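Local coordinates for putative rubredoxin reductase (Rhodopseudomonas palustris, PDB 3FG2), which probably passes electrons from NADH through its bound FAD to the ferredoxin of the CYP199A2 system, at residues A12-A17 with M60-K65; N33-K36 with Q41-P44; V18-A23 with C302-L307. All coordinates share one frame; numbering follows the deposited sequence.

Contact 1: A12-A17 with M60-K65; sequences AGFQVA and MFRPEK. With FAD (flavin-adenine dinucleotide), chain B.
F14 and F61 mark the nearest backbone approach, their CA atoms 8.2 Å apart, where an early turn of the helix 11-22 faces the loop leading into the helix 64-69. No hydrogen bond crosses this gap; the contact is made by two phenyl rings and the R62 side chain, its aliphatic part and its guanidinium both touching F14. The two rings form an offset stack, their planes parallel and their centroids 4.5 Å apart. The slide between them is such that F61 CB, and not only its ring, sits over the F14 face: a CH-pi contact of 3.7 Å from F61 CB to the F14 ring centroid, 17° off the normal. In return, F14 CD2 lies over one face of the F61 ring, toward its rim. F14 can meet F61 in this way because its CG stands anti to the backbone N (chi1 169°), which carries the ring off the helix toward the loop. R62 reaches the same ring from another side, its CG abutting F14 CZ at the ring edge at 3.4 Å. Its chain then bends at chi2 and turns a guanidinium face to F14 CZ, the two planes perpendicular; F66 gives its charge a cation-pi partner.

G13 is the last glycine of a GxGxxG sequence, consistent with the dinucleotide-binding turn of a Rossmann-type fold. Through F14, the 60-65 loop is packed onto the helix whose first turn binds the FAD diphosphate, A12 N donating a bent hydrogen bond to FAD O1P of 2.6 Å (140°). F14 also touches F66 and F67 of the helix 64-69, while A12, Q15 and V16 rest on the helix 293-306, and V16 and A17 on I6 of the strand 4-7.

Contact 2: N33-K36 with Q41-P44; sequences NDEK and QRPP. With FAD (flavin-adenine dinucleotide), chain B.
R42 presents one guanidinium face to FAD O2A, 3.5 Å above the plane and off toward the rim, while E35 OE1 meets R42 NH2 near that plane, at the edge, in a salt bridge of 2.9 Å. This is the ribose-binding corner of a Rossmann-type FAD fold, where acidic residues following the second strand, here 29-32, hold the adenosine hydroxyls. The carboxylate and guanidinium planes stand 81° apart, consistent with contact through a single oxygen of E35 rather than a two-pronged pairing. That same OE1 accepts the hydrogen bond from FAD O3B at 2.6 Å, and OE2 is engaged by Y40 OH, fixing both carboxylate oxygens. R42 gets there by a bend at chi2 (65°) followed by an extended run past O2A to the adenosine ribose, and Y40 adds a cation-pi contact to it. Cut back to an alanine, R42 would probably leave E35 OE1 without its positive mate and O2A without the guanidinium lying over it. D34 OD2 accepts a hydrogen bond from FAD O2B, and its OD1 pairs with R78. At the flavin end of the 41-44 segment, P43 CA comes within 3.3 Å of FAD N5.

Contact 3: V18-A23 with C302-L307; sequences VSLRQA and CVAARL
S19 and L20 of the helix 11-22 meet A304 and L307 at the end of the helix 293-306, and the contact is wholly apolar across the interface. Both helices belong to the FAD-binding, Rossmann-type region, and each binds FAD near its start, through A12 N in the first and V293 N in the second; the contact joins their far ends, with the S19 side chain about 12 Å from the cofactor at the nearest atoms.

Its centre is the A304 methyl, which points at the facing helix. A304 CB touches S19 CB at 3.5 Å, tighter than usual for two carbons, and with no larger side chain between them the backbones come very close, the L20 and A304 CA atoms being 4.7 Å apart.

The leucine contacts lie beside this point, toward the end of the second helix. One methyl of L20 does the work: L20 CD1 lies 3.7 Å from A304 CA and 4.1 Å from L307 CB, set against the A304 backbone and the CB of L307. Both L20 torsions lie off the usual staggered positions (chi1 -143°, chi2 34°), which makes the exact placing of the branch less certain; the side chain also touches I29 of the strand 29-32.

The polar groups here find partners without crossing the interface. S19 OG bonds to Q15 O in its own helix, while its CB and backbone carbon face A304. T308 OG1 bonds to the carbonyls of A304 and A305, beyond the helix end.

With no hydrogen bond or charge pair joining the two segments, the seam between these helices, distant in sequence, appears to rest on close fit: a small residue at the closest approach and a leucine methyl beside it.

How the contacts relate
Contact 3 is the most enclosed, with three of its four touching residues buried, yet lies farthest from the centre of the chain, about 22 Å between centres; contacts 1 and 2 are partly buried and border the cofactor, contact 2 lying nearest that centre. Contacts 1 and 3 share the helix 11-22: its start meets FAD and the 60-65 loop with F61, its end meets a second helix, and V16 CG2 reaches V303 CG1 at 4.0 Å between them. Contacts 1 and 2 adjoin where F61 CE2 lies 3.9 Å from Q41 CG; contacts 2 and 3 do not meet. The chemistry follows place: stacked rings and an arginine in contact 1, charge and hydroxyl bonding in contact 2, close aliphatic fit in contact 3.

Contact 1: A12-A17 with M60-K65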
loop_
_atom_site.group_PDB
_atom_site.type_symbol
_atom_site.label_atom_id
_atom_site.label_comp_id
_atom_site.label_asym_id
_atom_site.label_seq_id
_atom_site.Cartn_x
_atom_site.Cartn_y
_atom_site.Cartn_z
ATOM N N ALA A 12 8.757 1.832 -5.445
ATOM C CA ALA A 12 8.893 1.887 -6.902
ATOM C C ALA A 12 10.093 2.715 -7.396
ATOM O O ALA A 12 10.824 2.289 -8.296
ATOM C CB ALA A 12 7.602 2.419 -7.526
ATOM N N GLY A 13 10.284 3.898 -6.815
ATOM C CA GLY A 13 11.385 4.748 -7.226
ATOM C C GLY A 13 12.733 4.081 -7.035
ATOM O O GLY A 13 13.578 4.080 -7.933
ATOM N N PHE A 14 12.934 3.511 -5.854
ATOM C CA PHE A 14 14.178 2.829 -5.535
ATOM C C PHE A 14 14.394 1.604 -6.427
ATOM O O PHE A 14 15.493 1.385 -6.940
ATOM C CB PHE A 14 14.168 2.398 -4.068
ATOM C CG PHE A 14 15.279 1.458 -3.707
ATOM C CD1 PHE A 14 16.580 1.917 -3.581
ATOM C CD2 PHE A 14 15.020 0.103 -3.511
ATOM C CE1 PHE A 14 17.617 1.038 -3.262
ATOM C CE2 PHE A 14 16.048 -0.786 -3.192
ATOM C CZ PHE A 14 17.349 -0.318 -3.068
ATOM N N GLN A 15 13.341 0.812 -6.610
ATOM C CA GLN A 15 13.427 -0.396 -7.424
ATOM C C GLN A 15 13.748 -0.147 -8.892
ATOM O O GLN A 15 14.537 -0.882 -9.486
ATOM C CB GLN A 15 12.132 -1.203 -7.318
ATOM C CG GLN A 15 12.220 -2.575 -7.966
ATOM C CD GLN A 15 13.300 -3.445 -7.342
ATOM O OE1 GLN A 15 14.200 -3.938 -8.034
ATOM N NE2 GLN A 15 13.216 -3.639 -6.026
ATOM N N VAL A 16 13.142 0.869 -9.495
ATOM C CA VAL A 16 13.426 1.142 -10.899
ATOM C C VAL A 16 14.884 1.585 -11.049
ATOM O O VAL A 16 15.553 1.237 -12.020
ATOM C CB VAL A 16 12.489 2.224 -11.476
ATOM C CG1 VAL A 16 12.766 3.560 -10.830
ATOM C CG2 VAL A 16 12.670 2.310 -12.976
ATOM N N ALA A 17 15.381 2.341 -10.077
ATOM C CA ALA A 17 16.765 2.794 -10.121
ATOM C C ALA A 17 17.673 1.568 -10.113
ATOM O O ALA A 17 18.537 1.403 -10.977
ATOM C CB ALA A 17 17.072 3.678 -8.911
ATOM N N MET A 60 15.743 1.347 6.122
ATOM C CA MET A 60 16.384 1.691 4.855
ATOM C C MET A 60 16.479 0.483 3.915
ATOM O O MET A 60 16.731 -0.639 4.359
ATOM C CB MET A 60 17.796 2.230 5.115
ATOM C CG MET A 60 18.677 1.274 5.927
ATOM S SD MET A 60 20.459 1.650 5.882
ATOM C CE MET A 60 20.584 2.967 7.044
ATOM N N PHE A 61 16.271 0.710 2.621
ATOM C CA PHE A 61 16.371 -0.372 1.643
ATOM C C PHE A 61 17.818 -0.849 1.625
ATOM O O PHE A 61 18.104 -2.011 1.907
ATOM C CB PHE A 61 15.981 0.118 0.245
ATOM C CG PHE A 61 14.499 0.239 0.026
ATOM C CD1 PHE A 61 13.929 1.466 -0.281
ATOM C CD2 PHE A 61 13.678 -0.884 0.096
ATOM C CE1 PHE A 61 12.558 1.573 -0.517
ATOM C CE2 PHE A 61 12.311 -0.787 -0.139
ATOM C CZ PHE A 61 11.750 0.443 -0.446
ATOM N N ARG A 62 18.721 0.067 1.280
ATOM C CA ARG A 62 20.155 -0.203 1.235
ATOM C C ARG A 62 20.842 0.946 1.964
ATOM O O ARG A 62 20.255 2.013 2.148
ATOM C CB ARG A 62 20.665 -0.253 -0.211
ATOM C CG ARG A 62 19.965 -1.259 -1.105
ATOM C CD ARG A 62 20.109 -2.686 -0.591
ATOM N NE ARG A 62 18.994 -3.519 -1.044
ATOM C CZ ARG A 62 18.833 -3.957 -2.288
ATOM N NH1 ARG A 62 19.727 -3.653 -3.217
ATOM N NH2 ARG A 62 17.761 -4.671 -2.610
ATOM N N PRO A 63 22.089 0.741 2.405
ATOM C CA PRO A 63 22.785 1.824 3.104
ATOM C C PRO A 63 23.251 2.915 2.140
ATOM O O PRO A 63 23.290 2.713 0.928
ATOM C CB PRO A 63 23.938 1.102 3.799
ATOM C CG PRO A 63 24.239 -0.022 2.857
ATOM C CD PRO A 63 22.860 -0.513 2.466
ATOM N N GLU A 64 23.600 4.069 2.689
ATOM C CA GLU A 64 24.043 5.209 1.898
ATOM C C GLU A 64 25.100 4.888 0.833
ATOM O O GLU A 64 25.000 5.340 -0.313
ATOM C CB GLU A 64 24.553 6.296 2.844
ATOM C CG GLU A 64 25.020 7.563 2.162
ATOM C CD GLU A 64 24.919 8.771 3.073
ATOM O OE1 GLU A 64 25.261 8.644 4.274
ATOM O OE2 GLU A 64 24.502 9.848 2.587
ATOM N N LYS A 65 26.108 4.111 1.213
ATOM C CA LYS A 65 27.183 3.738 0.295
ATOM C C LYS A 65 26.696 3.022 -0.969
ATOM O O LYS A 65 27.370 3.040 -2.001
ATOM C CB LYS A 65 28.196 2.844 1.018
ATOM C CG LYS A 65 29.325 2.358 0.127
ATOM C CD LYS A 65 30.321 1.510 0.897
ATOM C CE LYS A 65 31.468 1.085 0.001
ATOM N NZ LYS A 65 32.154 2.261 -0.605
HETATM P PA FAD B . 5.800 5.154 -1.882
HETATM O O1A FAD B . 4.732 5.861 -1.128
HETATM O O2A FAD B . 6.547 4.187 -1.300
HETATM O O5B FAD B . 6.791 6.313 -2.076
HETATM C C5B FAD B . 6.465 7.589 -2.714
HETATM C C4B FAD B . 7.674 8.494 -2.391
HETATM O O4B FAD B . 7.641 9.617 -3.352
HETATM C C3B FAD B . 7.667 9.143 -0.995
HETATM O O3B FAD B . 8.855 9.073 -0.271
HETATM C C2B FAD B . 7.138 10.517 -1.296
HETATM O O2B FAD B . 7.406 11.450 -0.295
HETATM C C1B FAD B . 7.876 10.829 -2.563
HETATM N N9A FAD B . 7.335 11.889 -3.417
HETATM C C8A FAD B . 6.013 12.180 -3.637
HETATM N N7A FAD B . 5.840 13.208 -4.459
HETATM C C5A FAD B . 7.099 13.612 -4.794
HETATM C C6A FAD B . 7.585 14.704 -5.668
HETATM N N6A FAD B . 6.806 15.535 -6.320
HETATM N N1A FAD B . 8.959 14.801 -5.762
HETATM C C2A FAD B . 9.813 13.952 -5.099
HETATM N N3A FAD B . 9.451 12.933 -4.283
HETATM C C4A FAD B . 8.079 12.801 -4.161
HETATM N N1 FAD B . 2.040 -3.203 0.803
HETATM C C2 FAD B . 2.158 -4.530 0.858
HETATM O O2 FAD B . 2.148 -5.197 -0.132
HETATM N N3 FAD B . 2.306 -5.228 2.101
HETATM C C4 FAD B . 2.340 -4.554 3.310
HETATM O O4 FAD B . 2.474 -5.181 4.345
HETATM C C4X FAD B . 2.216 -3.101 3.261
HETATM N N5 FAD B . 2.251 -2.385 4.412
HETATM C C5X FAD B . 2.140 -1.008 4.331
HETATM C C6 FAD B . 2.193 -0.273 5.549
HETATM C C7 FAD B . 2.098 1.104 5.569
HETATM C C7M FAD B . 2.160 1.840 6.893
HETATM C C8 FAD B . 1.937 1.841 4.310
HETATM C C8M FAD B . 1.830 3.349 4.256
HETATM C C9 FAD B . 1.879 1.123 3.097
HETATM C C9A FAD B . 1.981 -0.290 3.096
HETATM N N10 FAD B . 1.945 -1.094 1.881
HETATM C C10 FAD B . 2.061 -2.455 1.942
HETATM C "C1'" FAD B . 1.790 -0.372 0.594
HETATM C "C2'" FAD B . 3.187 -0.042 -0.015
HETATM O "O2'" FAD B . 3.929 0.677 0.945
HETATM C "C3'" FAD B . 2.966 0.774 -1.272
HETATM O "O3'" FAD B . 2.237 0.001 -2.220
HETATM C "C4'" FAD B . 4.304 1.177 -1.868
HETATM O "O4'" FAD B . 5.068 1.961 -0.914
HETATM C "C5'" FAD B . 4.048 1.994 -3.111
HETATM O "O5'" FAD B . 5.457 2.430 -3.675
HETATM P P FAD B . 5.600 3.767 -4.344
HETATM O O1P FAD B . 7.099 3.756 -4.756
HETATM O O2P FAD B . 4.703 3.985 -5.388
HETATM O O3P FAD B . 5.363 4.847 -3.381
#

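Contact 2: N33-K36 with Q41-P44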
loop_
_atom_site.group_PDB
_atom_site.type_symbol
_atom_site.label_atom_id
_atom_site.label_comp_id
_atom_site.label_asym_id
_atom_site.label_seq_id
_atom_site.Cartn_x
_atom_site.Cartn_y
_atom_site.Cartn_z
ATOM N N ASN A 33 14.507 12.417 -3.958
ATOM C CA ASN A 33 13.915 11.963 -2.704
ATOM C C ASN A 33 13.499 13.135 -1.814
ATOM O O ASN A 33 14.355 13.813 -1.241
ATOM C CB ASN A 33 14.930 11.067 -1.984
ATOM C CG ASN A 33 14.402 10.511 -0.686
ATOM O OD1 ASN A 33 13.195 10.309 -0.529
ATOM N ND2 ASN A 33 15.309 10.238 0.257
ATOM N N ASP A 34 12.189 13.364 -1.683
ATOM C CA ASP A 34 11.688 14.481 -0.876
ATOM C C ASP A 34 11.497 14.211 0.615
ATOM O O ASP A 34 10.790 14.956 1.294
ATOM C CB ASP A 34 10.372 15.016 -1.449
ATOM C CG ASP A 34 9.199 14.105 -1.161
ATOM O OD1 ASP A 34 8.055 14.471 -1.513
ATOM O OD2 ASP A 34 9.419 13.021 -0.582
ATOM N N GLU A 35 12.118 13.156 1.133
ATOM C CA GLU A 35 12.001 12.859 2.553
ATOM C C GLU A 35 13.379 12.824 3.187
ATOM O O GLU A 35 14.340 12.390 2.562
ATOM C CB GLU A 35 11.312 11.513 2.787
ATOM C CG GLU A 35 9.849 11.449 2.395
ATOM C CD GLU A 35 9.173 10.199 2.945
ATOM O OE1 GLU A 35 8.356 9.599 2.220
ATOM O OE2 GLU A 35 9.454 9.821 4.109
ATOM N N LYS A 36 13.463 13.277 4.434
ATOM C CA LYS A 36 14.724 13.300 5.172
ATOM C C LYS A 36 15.136 11.906 5.634
ATOM O O LYS A 36 15.476 11.699 6.803
ATOM C CB LYS A 36 14.615 14.218 6.396
ATOM C CG LYS A 36 14.503 15.703 6.079
ATOM C CD LYS A 36 14.487 16.528 7.363
ATOM C CE LYS A 36 14.412 18.019 7.069
ATOM N NZ LYS A 36 15.609 18.508 6.328
ATOM N N GLN A 41 11.576 1.179 3.688
ATOM C CA GLN A 41 10.454 0.251 3.573
ATOM C C GLN A 41 9.210 0.768 4.299
ATOM O O GLN A 41 9.300 1.302 5.404
ATOM C CB GLN A 41 10.837 -1.106 4.175
ATOM C CG GLN A 41 12.143 -1.710 3.659
ATOM C CD GLN A 41 12.667 -2.815 4.573
ATOM O OE1 GLN A 41 12.007 -3.837 4.778
ATOM N NE2 GLN A 41 13.854 -2.603 5.135
ATOM N N ARG A 42 8.051 0.579 3.679
ATOM C CA ARG A 42 6.780 1.007 4.255
ATOM C C ARG A 42 6.087 -0.033 5.139
ATOM O O ARG A 42 5.626 0.280 6.232
ATOM C CB ARG A 42 5.812 1.423 3.144
ATOM C CG ARG A 42 5.817 2.907 2.827
ATOM C CD ARG A 42 7.144 3.355 2.269
ATOM N NE ARG A 42 7.204 4.803 2.088
ATOM C CZ ARG A 42 8.278 5.446 1.641
ATOM N NH1 ARG A 42 9.370 4.762 1.332
ATOM N NH2 ARG A 42 8.273 6.767 1.506
ATOM N N PRO A 43 6.017 -1.290 4.684
ATOM C CA PRO A 43 5.358 -2.352 5.453
ATOM C C PRO A 43 5.620 -2.403 6.954
ATOM O O PRO A 43 4.690 -2.584 7.745
ATOM C CB PRO A 43 5.814 -3.627 4.740
ATOM C CG PRO A 43 5.936 -3.172 3.312
ATOM C CD PRO A 43 6.655 -1.843 3.475
ATOM N N PRO A 44 6.884 -2.251 7.374
ATOM C CA PRO A 44 7.188 -2.298 8.809
ATOM C C PRO A 44 6.643 -1.116 9.625
ATOM O O PRO A 44 6.564 -1.191 10.852
ATOM C CB PRO A 44 8.719 -2.346 8.833
ATOM C CG PRO A 44 9.073 -2.953 7.496
ATOM C CD PRO A 44 8.123 -2.248 6.579
HETATM P PA FAD B . 5.800 5.154 -1.882
HETATM O O1A FAD B . 4.732 5.861 -1.128
HETATM O O2A FAD B . 6.547 4.187 -1.300
HETATM O O5B FAD B . 6.791 6.313 -2.076
HETATM C C5B FAD B . 6.465 7.589 -2.714
HETATM C C4B FAD B . 7.674 8.494 -2.391
HETATM O O4B FAD B . 7.641 9.617 -3.352
HETATM C C3B FAD B . 7.667 9.143 -0.995
HETATM O O3B FAD B . 8.855 9.073 -0.271
HETATM C C2B FAD B . 7.138 10.517 -1.296
HETATM O O2B FAD B . 7.406 11.450 -0.295
HETATM C C1B FAD B . 7.876 10.829 -2.563
HETATM N N9A FAD B . 7.335 11.889 -3.417
HETATM C C8A FAD B . 6.013 12.180 -3.637
HETATM N N7A FAD B . 5.840 13.208 -4.459
HETATM C C5A FAD B . 7.099 13.612 -4.794
HETATM C C6A FAD B . 7.585 14.704 -5.668
HETATM N N6A FAD B . 6.806 15.535 -6.320
HETATM N N1A FAD B . 8.959 14.801 -5.762
HETATM C C2A FAD B . 9.813 13.952 -5.099
HETATM N N3A FAD B . 9.451 12.933 -4.283
HETATM C C4A FAD B . 8.079 12.801 -4.161
HETATM N N1 FAD B . 2.040 -3.203 0.803
HETATM C C2 FAD B . 2.158 -4.530 0.858
HETATM O O2 FAD B . 2.148 -5.197 -0.132
HETATM N N3 FAD B . 2.306 -5.228 2.101
HETATM C C4 FAD B . 2.340 -4.554 3.310
HETATM O O4 FAD B . 2.474 -5.181 4.345
HETATM C C4X FAD B . 2.216 -3.101 3.261
HETATM N N5 FAD B . 2.251 -2.385 4.412
HETATM C C5X FAD B . 2.140 -1.008 4.331
HETATM C C6 FAD B . 2.193 -0.273 5.549
HETATM C C7 FAD B . 2.098 1.104 5.569
HETATM C C7M FAD B . 2.160 1.840 6.893
HETATM C C8 FAD B . 1.937 1.841 4.310
HETATM C C8M FAD B . 1.830 3.349 4.256
HETATM C C9 FAD B . 1.879 1.123 3.097
HETATM C C9A FAD B . 1.981 -0.290 3.096
HETATM N N10 FAD B . 1.945 -1.094 1.881
HETATM C C10 FAD B . 2.061 -2.455 1.942
HETATM C "C1'" FAD B . 1.790 -0.372 0.594
HETATM C "C2'" FAD B . 3.187 -0.042 -0.015
HETATM O "O2'" FAD B . 3.929 0.677 0.945
HETATM C "C3'" FAD B . 2.966 0.774 -1.272
HETATM O "O3'" FAD B . 2.237 0.001 -2.220
HETATM C "C4'" FAD B . 4.304 1.177 -1.868
HETATM O "O4'" FAD B . 5.068 1.961 -0.914
HETATM C "C5'" FAD B . 4.048 1.994 -3.111
HETATM O "O5'" FAD B . 5.457 2.430 -3.675
HETATM P P FAD B . 5.600 3.767 -4.344
HETATM O O1P FAD B . 7.099 3.756 -4.756
HETATM O O2P FAD B . 4.703 3.985 -5.388
HETATM O O3P FAD B . 5.363 4.847 -3.381
#

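Contact 3: V18-A23 with C302-L307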
loop_
_atom_site.group_PDB
_atom_site.type_symbol
_atom_site.label_atom_id
_atom_site.label_comp_id
_atom_site.label_asym_id
_atom_site.label_seq_id
_atom_site.Cartn_x
_atom_site.Cartn_y
_atom_site.Cartn_z
ATOM N N VAL A 18 17.460 0.710 -9.123
ATOM C CA VAL A 18 18.245 -0.503 -8.978
ATOM C C VAL A 18 18.126 -1.432 -10.182
ATOM O O VAL A 18 19.137 -1.853 -10.737
ATOM C CB VAL A 18 17.840 -1.256 -7.699
ATOM C CG1 VAL A 18 18.439 -2.654 -7.693
ATOM C CG2 VAL A 18 18.312 -0.472 -6.482
ATOM N N SER A 19 16.898 -1.739 -10.592
ATOM C CA SER A 19 16.682 -2.628 -11.726
ATOM C C SER A 19 17.273 -2.060 -13.004
ATOM O O SER A 19 17.667 -2.804 -13.907
ATOM C CB SER A 19 15.190 -2.887 -11.928
ATOM O OG SER A 19 14.664 -3.641 -10.851
ATOM N N LEU A 20 17.328 -0.738 -13.077
ATOM C CA LEU A 20 17.874 -0.072 -14.247
ATOM C C LEU A 20 19.366 -0.408 -14.327
ATOM O O LEU A 20 19.878 -0.777 -15.388
ATOM C CB LEU A 20 17.653 1.434 -14.112
ATOM C CG LEU A 20 17.315 2.305 -15.326
ATOM C CD1 LEU A 20 16.464 1.553 -16.343
ATOM C CD2 LEU A 20 16.582 3.550 -14.810
ATOM N N ARG A 21 20.052 -0.302 -13.191
ATOM C CA ARG A 21 21.478 -0.605 -13.137
ATOM C C ARG A 21 21.754 -2.084 -13.379
ATOM O O ARG A 21 22.649 -2.435 -14.150
ATOM C CB ARG A 21 22.077 -0.187 -11.789
ATOM C CG ARG A 21 22.375 1.307 -11.665
ATOM C CD ARG A 21 23.182 1.827 -12.863
ATOM N NE ARG A 21 23.666 3.188 -12.650
ATOM C CZ ARG A 21 23.685 4.126 -13.590
ATOM N NH1 ARG A 21 23.246 3.847 -14.808
ATOM N NH2 ARG A 21 24.128 5.344 -13.310
ATOM N N GLN A 22 20.996 -2.951 -12.717
ATOM C CA GLN A 22 21.190 -4.383 -12.903
ATOM C C GLN A 22 21.157 -4.716 -14.384
ATOM O O GLN A 22 21.918 -5.555 -14.851
ATOM C CB GLN A 22 20.106 -5.178 -12.170
ATOM C CG GLN A 22 20.265 -5.181 -10.657
ATOM C CD GLN A 22 19.185 -5.986 -9.971
ATOM O OE1 GLN A 22 19.002 -7.168 -10.257
ATOM N NE2 GLN A 22 18.461 -5.351 -9.060
ATOM N N ALA A 23 20.277 -4.044 -15.121
ATOM C CA ALA A 23 20.145 -4.267 -16.555
ATOM C C ALA A 23 21.222 -3.515 -17.334
ATOM O O ALA A 23 21.142 -3.383 -18.558
ATOM C CB ALA A 23 18.759 -3.838 -17.024
ATOM N N CYS A 302 9.388 -3.790 -14.950
ATOM C CA CYS A 302 8.847 -3.645 -16.293
ATOM C C CYS A 302 9.409 -2.431 -17.034
ATOM O O CYS A 302 9.735 -2.512 -18.226
ATOM C CB CYS A 302 7.330 -3.534 -16.230
ATOM S SG CYS A 302 6.570 -3.357 -17.846
ATOM N N VAL A 303 9.499 -1.303 -16.329
ATOM C CA VAL A 303 10.029 -0.074 -16.907
ATOM C C VAL A 303 11.532 -0.198 -17.138
ATOM O O VAL A 303 12.031 0.170 -18.201
ATOM C CB VAL A 303 9.755 1.135 -15.989
ATOM C CG1 VAL A 303 10.578 2.344 -16.435
ATOM C CG2 VAL A 303 8.279 1.473 -16.032
ATOM N N ALA A 304 12.247 -0.714 -16.143
ATOM C CA ALA A 304 13.687 -0.886 -16.259
ATOM C C ALA A 304 13.992 -1.766 -17.465
ATOM O O ALA A 304 14.939 -1.513 -18.209
ATOM C CB ALA A 304 14.241 -1.522 -15.003
ATOM N N ALA A 305 13.176 -2.797 -17.659
ATOM C CA ALA A 305 13.367 -3.715 -18.772
ATOM C C ALA A 305 13.132 -3.008 -20.097
ATOM O O ALA A 305 13.821 -3.272 -21.086
ATOM C CB ALA A 305 12.425 -4.900 -18.636
ATOM N N ARG A 306 12.161 -2.103 -20.113
ATOM C CA ARG A 306 11.839 -1.366 -21.330
ATOM C C ARG A 306 12.948 -0.383 -21.694
ATOM O O ARG A 306 13.482 -0.412 -22.800
ATOM C CB ARG A 306 10.528 -0.599 -21.152
ATOM C CG ARG A 306 9.907 -0.111 -22.454
ATOM C CD ARG A 306 8.734 0.807 -22.172
ATOM N NE ARG A 306 9.209 2.108 -21.719
ATOM C CZ ARG A 306 8.653 2.820 -20.750
ATOM N NH1 ARG A 306 7.587 2.362 -20.108
ATOM N NH2 ARG A 306 9.171 3.996 -20.429
ATOM N N LEU A 307 13.295 0.484 -20.753
ATOM C CA LEU A 307 14.323 1.488 -20.988
ATOM C C LEU A 307 15.683 0.893 -21.335
ATOM O O LEU A 307 16.641 1.635 -21.567
ATOM C CB LEU A 307 14.460 2.394 -19.762
ATOM C CG LEU A 307 13.197 3.141 -19.329
ATOM C CD1 LEU A 307 13.491 3.985 -18.095
ATOM C CD2 LEU A 307 12.710 4.015 -20.468
#